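Cys-Gly metallodipeptidase DUG1 (Saccharomyces cerevisiae, PDB 4G1P) hydrolyses the Cys-Gly dipeptide as a zinc- or manganese-dependent metallopeptidase of the M20A family and serves as the catalytic component of the glutathione-degrading GSH degradosomal complex. Local coordinates at residues A397-A402 against S436-P441; K95-Y100 against Q473-S478. One frame throughout, in Å; residues are numbered along the deposited sequence.

Contact 1 of 2, residues A397-A402 against S436-P441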
ATOM      1  N   ALA A 397      41.110  -0.840 -23.346  1.00 21.92           N
ATOM      2  CA  ALA A 397      42.033  -1.616 -22.528  1.00 22.14           C
ATOM      3  C   ALA A 397      41.308  -2.441 -21.463  1.00 22.55           C
ATOM      4  O   ALA A 397      41.592  -3.624 -21.290  1.00 18.94           O
ATOM      5  CB  ALA A 397      43.068  -0.689 -21.880  1.00 19.24           C
ATOM      6  N   GLN A 398      40.359  -1.811 -20.769  1.00 24.02           N
ATOM      7  CA  GLN A 398      39.680  -2.452 -19.637  1.00 22.57           C
ATOM      8  C   GLN A 398      38.900  -3.695 -20.022  1.00 21.26           C
ATOM      9  O   GLN A 398      39.032  -4.729 -19.376  1.00 22.53           O
ATOM     10  CB  GLN A 398      38.771  -1.468 -18.896  1.00 21.90           C
ATOM     11  CG  GLN A 398      39.508  -0.554 -17.926  1.00 21.55           C
ATOM     12  CD  GLN A 398      38.612  -0.084 -16.800  1.00 24.15           C
ATOM     13  OE1 GLN A 398      38.332  -0.832 -15.864  1.00 22.09           O
ATOM     14  NE2 GLN A 398      38.139   1.150 -16.894  1.00 22.97           N
ATOM     15  N   PHE A 399      38.097  -3.593 -21.074  1.00 21.64           N
ATOM     16  CA  PHE A 399      37.315  -4.731 -21.551  1.00 21.98           C
ATOM     17  C   PHE A 399      38.217  -5.862 -22.053  1.00 20.35           C
ATOM     18  O   PHE A 399      37.927  -7.034 -21.861  1.00 21.03           O
ATOM     19  CB  PHE A 399      36.315  -4.296 -22.635  1.00 22.88           C
ATOM     20  CG  PHE A 399      35.075  -3.630 -22.094  1.00 19.90           C
ATOM     21  CD1 PHE A 399      34.013  -4.384 -21.627  1.00 24.23           C
ATOM     22  CD2 PHE A 399      34.967  -2.255 -22.064  1.00 23.88           C
ATOM     23  CE1 PHE A 399      32.861  -3.779 -21.120  1.00 22.74           C
ATOM     24  CE2 PHE A 399      33.819  -1.636 -21.576  1.00 24.56           C
ATOM     25  CZ  PHE A 399      32.764  -2.407 -21.096  1.00 22.27           C
ATOM     26  N   THR A 400      39.322  -5.503 -22.689  1.00 20.69           N
ATOM     27  CA  THR A 400      40.274  -6.503 -23.135  1.00 21.42           C
ATOM     28  C   THR A 400      40.849  -7.240 -21.943  1.00 17.33           C
ATOM     29  O   THR A 400      40.833  -8.467 -21.887  1.00 15.93           O
ATOM     30  CB  THR A 400      41.406  -5.860 -23.918  1.00 26.09           C
ATOM     31  OG1 THR A 400      40.849  -5.077 -24.983  1.00 27.54           O
ATOM     32  CG2 THR A 400      42.312  -6.920 -24.481  1.00 22.44           C
ATOM     33  N   ALA A 401      41.341  -6.472 -20.981  1.00 18.26           N
ATOM     34  CA  ALA A 401      41.823  -7.032 -19.723  1.00 19.61           C
ATOM     35  C   ALA A 401      40.757  -7.918 -19.070  1.00 20.22           C
ATOM     36  O   ALA A 401      41.042  -9.055 -18.675  1.00 17.42           O
ATOM     37  CB  ALA A 401      42.254  -5.921 -18.772  1.00 18.39           C
ATOM     38  N   ALA A 402      39.532  -7.396 -18.978  1.00 19.58           N
ATOM     39  CA  ALA A 402      38.434  -8.120 -18.342  1.00 19.30           C
ATOM     40  C   ALA A 402      38.059  -9.345 -19.151  1.00 19.13           C
ATOM     41  O   ALA A 402      37.731 -10.386 -18.585  1.00 20.90           O
ATOM     42  CB  ALA A 402      37.214  -7.218 -18.135  1.00 17.33           C
ATOM     43  N   SER A 436      37.832   5.569 -18.959  1.00 18.20           N
ATOM     44  CA  SER A 436      36.870   4.568 -19.366  1.00 19.32           C
ATOM     45  C   SER A 436      36.242   3.924 -18.136  1.00 21.65           C
ATOM     46  O   SER A 436      36.823   3.928 -17.052  1.00 22.29           O
ATOM     47  CB  SER A 436      37.546   3.497 -20.198  1.00 18.91           C
ATOM     48  OG  SER A 436      38.567   2.874 -19.446  1.00 25.67           O
ATOM     49  N   VAL A 437      35.050   3.372 -18.308  1.00 19.94           N
ATOM     50  CA  VAL A 437      34.404   2.632 -17.244  1.00 19.50           C
ATOM     51  C   VAL A 437      34.107   1.239 -17.741  1.00 21.87           C
ATOM     52  O   VAL A 437      33.657   1.067 -18.871  1.00 21.01           O
ATOM     53  CB  VAL A 437      33.087   3.293 -16.801  1.00 21.87           C
ATOM     54  CG1 VAL A 437      32.333   2.385 -15.846  1.00 21.06           C
ATOM     55  CG2 VAL A 437      33.360   4.659 -16.149  1.00 21.62           C
ATOM     56  N   LEU A 438      34.389   0.248 -16.898  1.00 22.05           N
ATOM     57  CA  LEU A 438      34.036  -1.138 -17.169  1.00 18.26           C
ATOM     58  C   LEU A 438      33.000  -1.658 -16.160  1.00 21.27           C
ATOM     59  O   LEU A 438      33.141  -1.440 -14.955  1.00 22.71           O
ATOM     60  CB  LEU A 438      35.289  -1.992 -17.091  1.00 17.41           C
ATOM     61  CG  LEU A 438      35.040  -3.482 -16.903  1.00 22.28           C
ATOM     62  CD1 LEU A 438      34.560  -4.099 -18.198  1.00 20.83           C
ATOM     63  CD2 LEU A 438      36.306  -4.164 -16.413  1.00 23.88           C
ATOM     64  N   LEU A 439      31.968  -2.347 -16.642  1.00 17.94           N
ATOM     65  CA  LEU A 439      31.042  -3.034 -15.744  1.00 20.65           C
ATOM     66  C   LEU A 439      31.299  -4.534 -15.708  1.00 19.09           C
ATOM     67  O   LEU A 439      31.185  -5.210 -16.722  1.00 18.55           O
ATOM     68  CB  LEU A 439      29.600  -2.782 -16.154  1.00 20.93           C
ATOM     69  CG  LEU A 439      29.186  -1.330 -16.255  1.00 20.17           C
ATOM     70  CD1 LEU A 439      27.709  -1.289 -16.488  1.00 20.52           C
ATOM     71  CD2 LEU A 439      29.561  -0.584 -15.002  1.00 18.64           C
ATOM     72  N   LEU A 440      31.620  -5.044 -14.523  1.00 19.80           N
ATOM     73  CA  LEU A 440      32.024  -6.440 -14.335  1.00 18.69           C
ATOM     74  C   LEU A 440      31.033  -7.165 -13.441  1.00 20.13           C
ATOM     75  O   LEU A 440      31.249  -7.285 -12.234  1.00 19.22           O
ATOM     76  CB  LEU A 440      33.393  -6.494 -13.653  1.00 16.75           C
ATOM     77  CG  LEU A 440      34.414  -7.574 -14.011  1.00 16.91           C
ATOM     78  CD1 LEU A 440      35.437  -7.694 -12.911  1.00 11.80           C
ATOM     79  CD2 LEU A 440      33.780  -8.915 -14.318  1.00 18.66           C
ATOM     80  N   PRO A 441      29.952  -7.672 -14.032  1.00 20.33           N
ATOM     81  CA  PRO A 441      28.888  -8.353 -13.279  1.00 19.01           C
ATOM     82  C   PRO A 441      29.407  -9.545 -12.486  1.00 18.47           C
ATOM     83  O   PRO A 441      30.149 -10.372 -13.001  1.00 17.97           O
ATOM     84  CB  PRO A 441      27.948  -8.853 -14.376  1.00 18.88           C
ATOM     85  CG  PRO A 441      28.822  -8.998 -15.577  1.00 22.99           C
ATOM     86  CD  PRO A 441      29.804  -7.845 -15.484  1.00 20.23           C
TER
HETATM   87  O   HOH W   1      40.662   1.494 -20.569  1.00 25.09           O
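L438 lays its CD1 methyl over one face of the F399 ring, 3.6 Å from CD1 to the ring centroid and shifted toward the rim, a CH-pi contact. This is helix-on-sheet packing in the alpha/beta scaffold of an M20 peptidase: the segment 397-402 runs at 31° to strand 437-439, the outermost strand of the sheet within this chain. The other methyl of L438, CD2, meets A402 CB at 3.6 Å, which places the leucine fork between two residues of the helix. With CG of L438 anti to the backbone N (chi1 161°) and chi2 at 75°, CD1 reaches F399 and CD2 reaches A402.

Toward S436 the packing turns polar. Q398 runs past L438, with OE1 3.5 Å from L438 CB, and its buried amide is bonded at both ends: OE1 to Y471 OH of helix 458-477, NE2 to V196 O and S436 OG. A leucine here offers no amide, and Y471 OH and S436 OG would probably lose a buried mate, freeing both hydroxyls to turn. A water also bonds S436 OG and, weakly, Q398 N. The NE2 to S436 OG bond, 3.1 Å long, is nearly straight and lies almost in the amide plane of Q398.

Contact 2 of 2, residues K95-Y100 against Q473-S478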
ATOM      1  N   LYS A  95      49.277   1.835 -12.325  1.00 25.89           N
ATOM      2  CA  LYS A  95      48.001   2.435 -12.676  1.00 28.71           C
ATOM      3  C   LYS A  95      47.071   2.508 -11.450  1.00 25.78           C
ATOM      4  O   LYS A  95      47.187   1.726 -10.500  1.00 23.93           O
ATOM      5  CB  LYS A  95      47.345   1.656 -13.812  1.00 26.29           C
ATOM      6  CG  LYS A  95      48.138   1.686 -15.091  1.00 26.61           C
ATOM      7  CD  LYS A  95      47.600   0.668 -16.086  1.00 33.84           C
ATOM      8  CE  LYS A  95      48.446   0.607 -17.360  1.00 38.07           C
ATOM      9  NZ  LYS A  95      47.941  -0.396 -18.345  1.00 38.39           N
ATOM     10  N   THR A  96      46.154   3.458 -11.466  1.00 22.23           N
ATOM     11  CA  THR A  96      45.190   3.565 -10.386  1.00 25.81           C
ATOM     12  C   THR A  96      43.781   3.192 -10.842  1.00 23.98           C
ATOM     13  O   THR A  96      43.232   3.823 -11.738  1.00 27.20           O
ATOM     14  CB  THR A  96      45.185   4.970  -9.811  1.00 24.55           C
ATOM     15  OG1 THR A  96      46.460   5.225  -9.219  1.00 30.72           O
ATOM     16  CG2 THR A  96      44.106   5.103  -8.759  1.00 25.36           C
ATOM     17  N   VAL A  97      43.206   2.156 -10.246  1.00 18.69           N
ATOM     18  CA  VAL A  97      41.828   1.799 -10.565  1.00 22.90           C
ATOM     19  C   VAL A  97      40.871   2.195  -9.442  1.00 21.56           C
ATOM     20  O   VAL A  97      41.070   1.840  -8.282  1.00 17.52           O
ATOM     21  CB  VAL A  97      41.665   0.298 -10.848  1.00 23.44           C
ATOM     22  CG1 VAL A  97      40.225  -0.008 -11.206  1.00 21.39           C
ATOM     23  CG2 VAL A  97      42.578  -0.122 -11.970  1.00 21.63           C
ATOM     24  N   LEU A  98      39.843   2.953  -9.798  1.00 23.36           N
ATOM     25  CA  LEU A  98      38.794   3.295  -8.850  1.00 21.38           C
ATOM     26  C   LEU A  98      37.679   2.270  -8.980  1.00 23.35           C
ATOM     27  O   LEU A  98      37.175   2.019 -10.092  1.00 20.45           O
ATOM     28  CB  LEU A  98      38.260   4.703  -9.116  1.00 21.84           C
ATOM     29  CG  LEU A  98      37.019   5.151  -8.334  1.00 21.72           C
ATOM     30  CD1 LEU A  98      37.222   4.901  -6.874  1.00 26.02           C
ATOM     31  CD2 LEU A  98      36.757   6.618  -8.537  1.00 19.23           C
ATOM     32  N   VAL A  99      37.317   1.657  -7.854  1.00 19.30           N
ATOM     33  CA  VAL A  99      36.152   0.778  -7.833  1.00 17.48           C
ATOM     34  C   VAL A  99      35.020   1.394  -7.033  1.00 16.97           C
ATOM     35  O   VAL A  99      35.226   1.929  -5.942  1.00 17.82           O
ATOM     36  CB  VAL A  99      36.468  -0.650  -7.318  1.00 16.50           C
ATOM     37  CG1 VAL A  99      37.418  -1.348  -8.268  1.00 19.21           C
ATOM     38  CG2 VAL A  99      37.037  -0.619  -5.903  1.00 17.03           C
ATOM     39  N   TYR A 100      33.822   1.313  -7.600  1.00 18.43           N
ATOM     40  CA  TYR A 100      32.610   1.830  -6.976  1.00 16.04           C
ATOM     41  C   TYR A 100      31.604   0.713  -6.747  1.00 20.16           C
ATOM     42  O   TYR A 100      31.483  -0.211  -7.569  1.00 19.18           O
ATOM     43  CB  TYR A 100      31.982   2.878  -7.880  1.00 15.89           C
ATOM     44  CG  TYR A 100      30.511   3.124  -7.632  1.00 18.88           C
ATOM     45  CD1 TYR A 100      29.532   2.332  -8.239  1.00 18.46           C
ATOM     46  CD2 TYR A 100      30.097   4.166  -6.818  1.00 18.03           C
ATOM     47  CE1 TYR A 100      28.201   2.550  -8.008  1.00 19.04           C
ATOM     48  CE2 TYR A 100      28.765   4.403  -6.597  1.00 19.07           C
ATOM     49  CZ  TYR A 100      27.823   3.594  -7.192  1.00 18.83           C
ATOM     50  OH  TYR A 100      26.498   3.838  -6.967  1.00 18.67           O
ATOM     51  N   GLN A 473      45.190  -7.623 -12.677  1.00 21.25           N
ATOM     52  CA  GLN A 473      46.509  -8.041 -13.087  1.00 21.32           C
ATOM     53  C   GLN A 473      46.743  -7.736 -14.563  1.00 23.58           C
ATOM     54  O   GLN A 473      47.754  -7.118 -14.929  1.00 23.46           O
ATOM     55  CB  GLN A 473      46.698  -9.533 -12.820  1.00 22.62           C
ATOM     56  CG  GLN A 473      48.068 -10.049 -13.231  1.00 27.52           C
ATOM     57  CD  GLN A 473      49.197  -9.320 -12.523  1.00 27.02           C
ATOM     58  OE1 GLN A 473      49.222  -9.231 -11.300  1.00 26.73           O
ATOM     59  NE2 GLN A 473      50.132  -8.793 -13.293  1.00 26.12           N
ATOM     60  N   TYR A 474      45.813  -8.162 -15.411  1.00 20.59           N
ATOM     61  CA  TYR A 474      45.984  -7.973 -16.842  1.00 20.44           C
ATOM     62  C   TYR A 474      45.959  -6.503 -17.217  1.00 24.43           C
ATOM     63  O   TYR A 474      46.752  -6.053 -18.052  1.00 27.55           O
ATOM     64  CB  TYR A 474      44.927  -8.718 -17.633  1.00 19.40           C
ATOM     65  CG  TYR A 474      45.113 -10.205 -17.634  1.00 22.33           C
ATOM     66  CD1 TYR A 474      46.366 -10.771 -17.428  1.00 25.45           C
ATOM     67  CD2 TYR A 474      44.032 -11.051 -17.827  1.00 23.38           C
ATOM     68  CE1 TYR A 474      46.533 -12.155 -17.422  1.00 26.77           C
ATOM     69  CE2 TYR A 474      44.183 -12.421 -17.824  1.00 24.61           C
ATOM     70  CZ  TYR A 474      45.430 -12.971 -17.624  1.00 28.00           C
ATOM     71  OH  TYR A 474      45.555 -14.342 -17.617  1.00 30.11           O
ATOM     72  N   TYR A 475      45.042  -5.759 -16.611  1.00 22.45           N
ATOM     73  CA  TYR A 475      44.974  -4.337 -16.872  1.00 22.13           C
ATOM     74  C   TYR A 475      46.327  -3.690 -16.572  1.00 26.04           C
ATOM     75  O   TYR A 475      46.828  -2.891 -17.372  1.00 30.62           O
ATOM     76  CB  TYR A 475      43.835  -3.664 -16.097  1.00 20.44           C
ATOM     77  CG  TYR A 475      43.792  -2.179 -16.336  1.00 22.61           C
ATOM     78  CD1 TYR A 475      43.355  -1.668 -17.547  1.00 21.08           C
ATOM     79  CD2 TYR A 475      44.241  -1.286 -15.373  1.00 25.45           C
ATOM     80  CE1 TYR A 475      43.339  -0.315 -17.784  1.00 21.74           C
ATOM     81  CE2 TYR A 475      44.227   0.075 -15.603  1.00 23.27           C
ATOM     82  CZ  TYR A 475      43.774   0.549 -16.810  1.00 23.31           C
ATOM     83  OH  TYR A 475      43.753   1.896 -17.044  1.00 28.81           O
ATOM     84  N   SER A 476      46.939  -4.066 -15.452  1.00 24.06           N
ATOM     85  CA  SER A 476      48.252  -3.527 -15.086  1.00 26.61           C
ATOM     86  C   SER A 476      49.321  -3.833 -16.140  1.00 30.17           C
ATOM     87  O   SER A 476      50.324  -3.125 -16.232  1.00 29.78           O
ATOM     88  CB  SER A 476      48.715  -4.072 -13.734  1.00 24.46           C
ATOM     89  OG  SER A 476      49.133  -5.420 -13.844  1.00 21.93           O
ATOM     90  N   GLU A 477      49.111  -4.887 -16.923  1.00 28.74           N
ATOM     91  CA  GLU A 477      50.082  -5.273 -17.946  1.00 29.73           C
ATOM     92  C   GLU A 477      49.818  -4.640 -19.314  1.00 31.39           C
ATOM     93  O   GLU A 477      50.743  -4.470 -20.092  1.00 38.17           O
ATOM     94  CB  GLU A 477      50.175  -6.794 -18.075  1.00 23.32           C
ATOM     95  CG  GLU A 477      50.706  -7.488 -16.839  1.00 22.24           C
ATOM     96  CD  GLU A 477      50.390  -8.976 -16.832  1.00 29.59           C
ATOM     97  OE1 GLU A 477      49.864  -9.484 -17.844  1.00 31.77           O
ATOM     98  OE2 GLU A 477      50.659  -9.643 -15.812  1.00 35.80           O
ATOM     99  N   SER A 478      48.571  -4.285 -19.599  1.00 34.97           N
ATOM    100  CA  SER A 478      48.208  -3.710 -20.897  1.00 38.02           C
ATOM    101  C   SER A 478      48.940  -2.414 -21.161  1.00 46.30           C
ATOM    102  O   SER A 478      48.951  -1.537 -20.298  1.00 45.20           O
ATOM    103  CB  SER A 478      46.725  -3.384 -20.947  1.00 39.24           C
ATOM    104  OG  SER A 478      46.511  -2.041 -20.562  1.00 39.94           O
TER
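K95 crosses the Y475 ring obliquely, its ammonium group standing over the face and reaching the backbone carbonyls at the C-terminal end of helix 458-477. CD passes 3.5 Å from Y475 CE2, while NZ lies 4.5 Å from the ring centroid and 9° off the ring normal, in a cation-pi interaction. The same NZ donates to Y475 O at 2.9 Å, approaching 18° out of the carbonyl plane. It also bonds S478 O, although the modelled separation is too short to be taken literally at this resolution, and it has a weak bond to E480 O near the end of the chain. A lysine charge among carbonyls at a helix C-terminus is likely to be favoured by the partial negative charge there. Y475 reaches back to the strand with its CG anti to the backbone N (chi1 178°); beside K95 it also meets V97, with CG2 of the valine 4.0 Å from Y475 CD2.

Buried Y475 and V97, with the lysine gripped by the carbonyls of Y475 and S478, form the close-packed part. On the looser, solvent side, S476 is partly exposed, and E477 points its CB away from the strand. The exposed E477 is instead held within its own segment, where Q473 NE2 donates to E477 OE2 at 2.7 Å from above the carboxylate plane.

The contact closes the end of helix 458-477 onto strand 96-102, which lies in the sheet between strands 162-168 and 195-198. Y475 itself is wedged among this strand, A195 of strand 195-198, and helix 397-410.

Overall arrangement
Both contacts pack a helix onto the same mixed sheet, contact 1 at strand 437-439, outermost in this chain, and contact 2 at the inner strand 96-102, with strand 195-198 lying between the two. Their centres are about 9 Å apart, and the helices also meet directly: A401 CB lies 3.5 Å from Y475 N, and Q398 CG 3.8 Å from Y475 CE1. Contact 1 is buried and joins leucine-aromatic packing to the bonds of a neutral amide. Contact 2, farther from the chain centre and only partly buried, relies on a charged lysine at a helix end. In sequence, contact 1 falls entirely within the long span that contact 2 joins.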